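Local coordinates for protein CymD (Pseudomonas putida, PDB 6Z34) that forms an outer-membrane channel of the FadL family for the uptake of monoaromatic hydrocarbons, which probably leave it by lateral diffusion, at residues 29-34 with 136-141. Sequence-based numbering, arbitrary orientation.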
loop_
_atom_site.group_PDB
_atom_site.type_symbol
_atom_site.label_atom_id
_atom_site.label_comp_id
_atom_site.label_asym_id
_atom_site.label_seq_id
_atom_site.Cartn_x
_atom_site.Cartn_y
_atom_site.Cartn_z
ATOM N N GLY A 29 -8.147 -0.224 12.075
ATOM C CA GLY A 29 -9.415 -0.068 11.383
ATOM C C GLY A 29 -9.528 1.264 10.667
ATOM O O GLY A 29 -10.218 1.372 9.652
ATOM N N MET A 30 -8.862 2.294 11.185
ATOM C CA MET A 30 -8.671 3.570 10.501
ATOM C C MET A 30 -8.341 3.396 9.017
ATOM O O MET A 30 -8.746 4.208 8.170
ATOM C CB MET A 30 -7.528 4.352 11.177
ATOM C CG MET A 30 -7.979 5.351 12.192
ATOM S SD MET A 30 -6.693 6.325 13.000
ATOM C CE MET A 30 -5.533 5.085 13.522
ATOM N N MET A 31 -7.572 2.358 8.698
ATOM C CA MET A 31 -7.091 2.152 7.340
ATOM C C MET A 31 -7.779 0.989 6.655
ATOM O O MET A 31 -7.361 0.604 5.566
ATOM C CB MET A 31 -5.581 1.922 7.330
ATOM C CG MET A 31 -4.758 3.145 7.721
ATOM S SD MET A 31 -4.905 4.527 6.560
ATOM C CE MET A 31 -4.704 3.692 5.013
ATOM N N LEU A 32 -8.800 0.395 7.275
ATOM C CA LEU A 32 -9.533 -0.674 6.605
ATOM C C LEU A 32 -11.006 -0.311 6.623
ATOM O O LEU A 32 -11.494 0.398 5.728
ATOM C CB LEU A 32 -9.286 -2.033 7.257
ATOM C CG LEU A 32 -9.467 -3.177 6.245
ATOM C CD1 LEU A 32 -8.488 -4.301 6.538
ATOM C CD2 LEU A 32 -10.895 -3.708 6.174
ATOM N N ASN A 33 -11.719 -0.757 7.650
ATOM C CA ASN A 33 -13.099 -0.319 7.843
ATOM C C ASN A 33 -13.144 0.444 9.156
ATOM O O ASN A 33 -13.148 -0.164 10.245
ATOM C CB ASN A 33 -14.088 -1.484 7.828
ATOM C CG ASN A 33 -15.551 -1.020 7.983
ATOM O OD1 ASN A 33 -15.853 0.192 7.972
ATOM N ND2 ASN A 33 -16.463 -1.983 8.126
ATOM N N PRO A 34 -13.145 1.774 9.107
ATOM C CA PRO A 34 -13.163 2.555 10.350
ATOM C C PRO A 34 -14.402 2.323 11.201
ATOM O O PRO A 34 -14.371 2.640 12.395
ATOM C CB PRO A 34 -13.073 4.009 9.858
ATOM C CG PRO A 34 -13.277 3.960 8.373
ATOM C CD PRO A 34 -12.914 2.603 7.913
ATOM N N VAL A 136 4.499 5.232 0.291
ATOM C CA VAL A 136 3.225 5.898 0.547
ATOM C C VAL A 136 3.036 6.026 2.054
ATOM O O VAL A 136 3.016 5.021 2.779
ATOM C CB VAL A 136 2.038 5.157 -0.092
ATOM C CG1 VAL A 136 0.707 5.881 0.225
ATOM C CG2 VAL A 136 2.249 5.012 -1.611
ATOM N N LEU A 137 2.929 7.259 2.526
ATOM C CA LEU A 137 2.611 7.555 3.910
ATOM C C LEU A 137 1.185 8.085 3.943
ATOM O O LEU A 137 0.900 9.133 3.350
ATOM C CB LEU A 137 3.582 8.583 4.488
ATOM C CG LEU A 137 3.236 8.983 5.926
ATOM C CD1 LEU A 137 3.498 7.828 6.891
ATOM C CD2 LEU A 137 4.005 10.224 6.328
ATOM N N ARG A 138 0.293 7.372 4.629
ATOM C CA ARG A 138 -1.105 7.774 4.730
ATOM C C ARG A 138 -1.391 8.250 6.149
ATOM O O ARG A 138 -1.045 7.581 7.135
ATOM C CB ARG A 138 -2.036 6.629 4.301
ATOM C CG ARG A 138 -1.551 5.967 3.008
ATOM C CD ARG A 138 -2.548 4.955 2.396
ATOM N NE ARG A 138 -3.765 5.630 1.984
ATOM C CZ ARG A 138 -4.256 5.657 0.752
ATOM N NH1 ARG A 138 -3.639 5.006 -0.245
ATOM N NH2 ARG A 138 -5.383 6.344 0.530
ATOM N N ILE A 139 -1.961 9.443 6.250
ATOM C CA ILE A 139 -2.215 10.057 7.543
ATOM C C ILE A 139 -3.721 10.215 7.676
ATOM O O ILE A 139 -4.266 11.235 7.235
ATOM C CB ILE A 139 -1.498 11.410 7.686
ATOM C CG1 ILE A 139 0.005 11.247 7.444
ATOM C CG2 ILE A 139 -1.794 12.028 9.067
ATOM C CD1 ILE A 139 0.775 12.580 7.439
ATOM N N PRO A 140 -4.420 9.237 8.256
ATOM C CA PRO A 140 -5.881 9.310 8.344
ATOM C C PRO A 140 -6.356 10.229 9.446
ATOM O O PRO A 140 -5.724 10.364 10.495
ATOM C CB PRO A 140 -6.288 7.866 8.653
ATOM C CG PRO A 140 -5.116 7.344 9.432
ATOM C CD PRO A 140 -3.904 7.947 8.751
ATOM N N PHE A 141 -7.484 10.880 9.176
ATOM C CA PHE A 141 -8.291 11.541 10.199
ATOM C C PHE A 141 -9.619 10.810 10.183
ATOM O O PHE A 141 -10.320 10.816 9.166
ATOM C CB PHE A 141 -8.441 13.037 9.929
ATOM C CG PHE A 141 -7.118 13.740 9.735
ATOM C CD1 PHE A 141 -6.453 13.675 8.513
ATOM C CD2 PHE A 141 -6.522 14.435 10.775
ATOM C CE1 PHE A 141 -5.234 14.300 8.328
ATOM C CE2 PHE A 141 -5.303 15.063 10.597
ATOM C CZ PHE A 141 -4.653 14.989 9.366
#
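Met30 lies abreast of Pro140, their CA atoms 6.7 Å apart, where the last residues of a 3-10 segment, Gly29 to Met31, meet residues 136-141 of strand 131-146. The turn is closed by a backbone hydrogen bond from Leu32 N to Gly29 O, 2.9 Å long. Met30 points toward the strand, whereas Met31 reaches it through the end of its chain; side chains alone make the contact. Both sulfurs close on one atom of the proline ring: Met30 SD lies 4.0 Å from Pro140 CG, and Met31 SD is also 4.0 Å from Pro140 CG. Each methionine side chain crosses that of Pro140 at about a right angle. The strand belongs to the antiparallel beta-barrel of the FadL family, and 29-34 is part of the N-terminal region, which in this family plugs the barrel lumen, so the methionines join plug to wall. Phe101 of the adjacent strand 94-107 also packs on both methionines and on Pro140. Bends at chi2 (-65°) and chi3 (-46°) carry the Met31 methyl past the proline to Arg138, with Met31 CE 3.6 Å from Arg138 CD and oblique to the guanidinium. Beyond this methyl, Arg138 NH2 forms a salt bridge with Asp158 and a hydrogen bond with Thr244, which help hold the far end of the side chain. Replacing Met31 by alanine would probably open a gap beside Pro140 and Arg138, taking the sulfur from the proline ring and the methyl from the arginine CD.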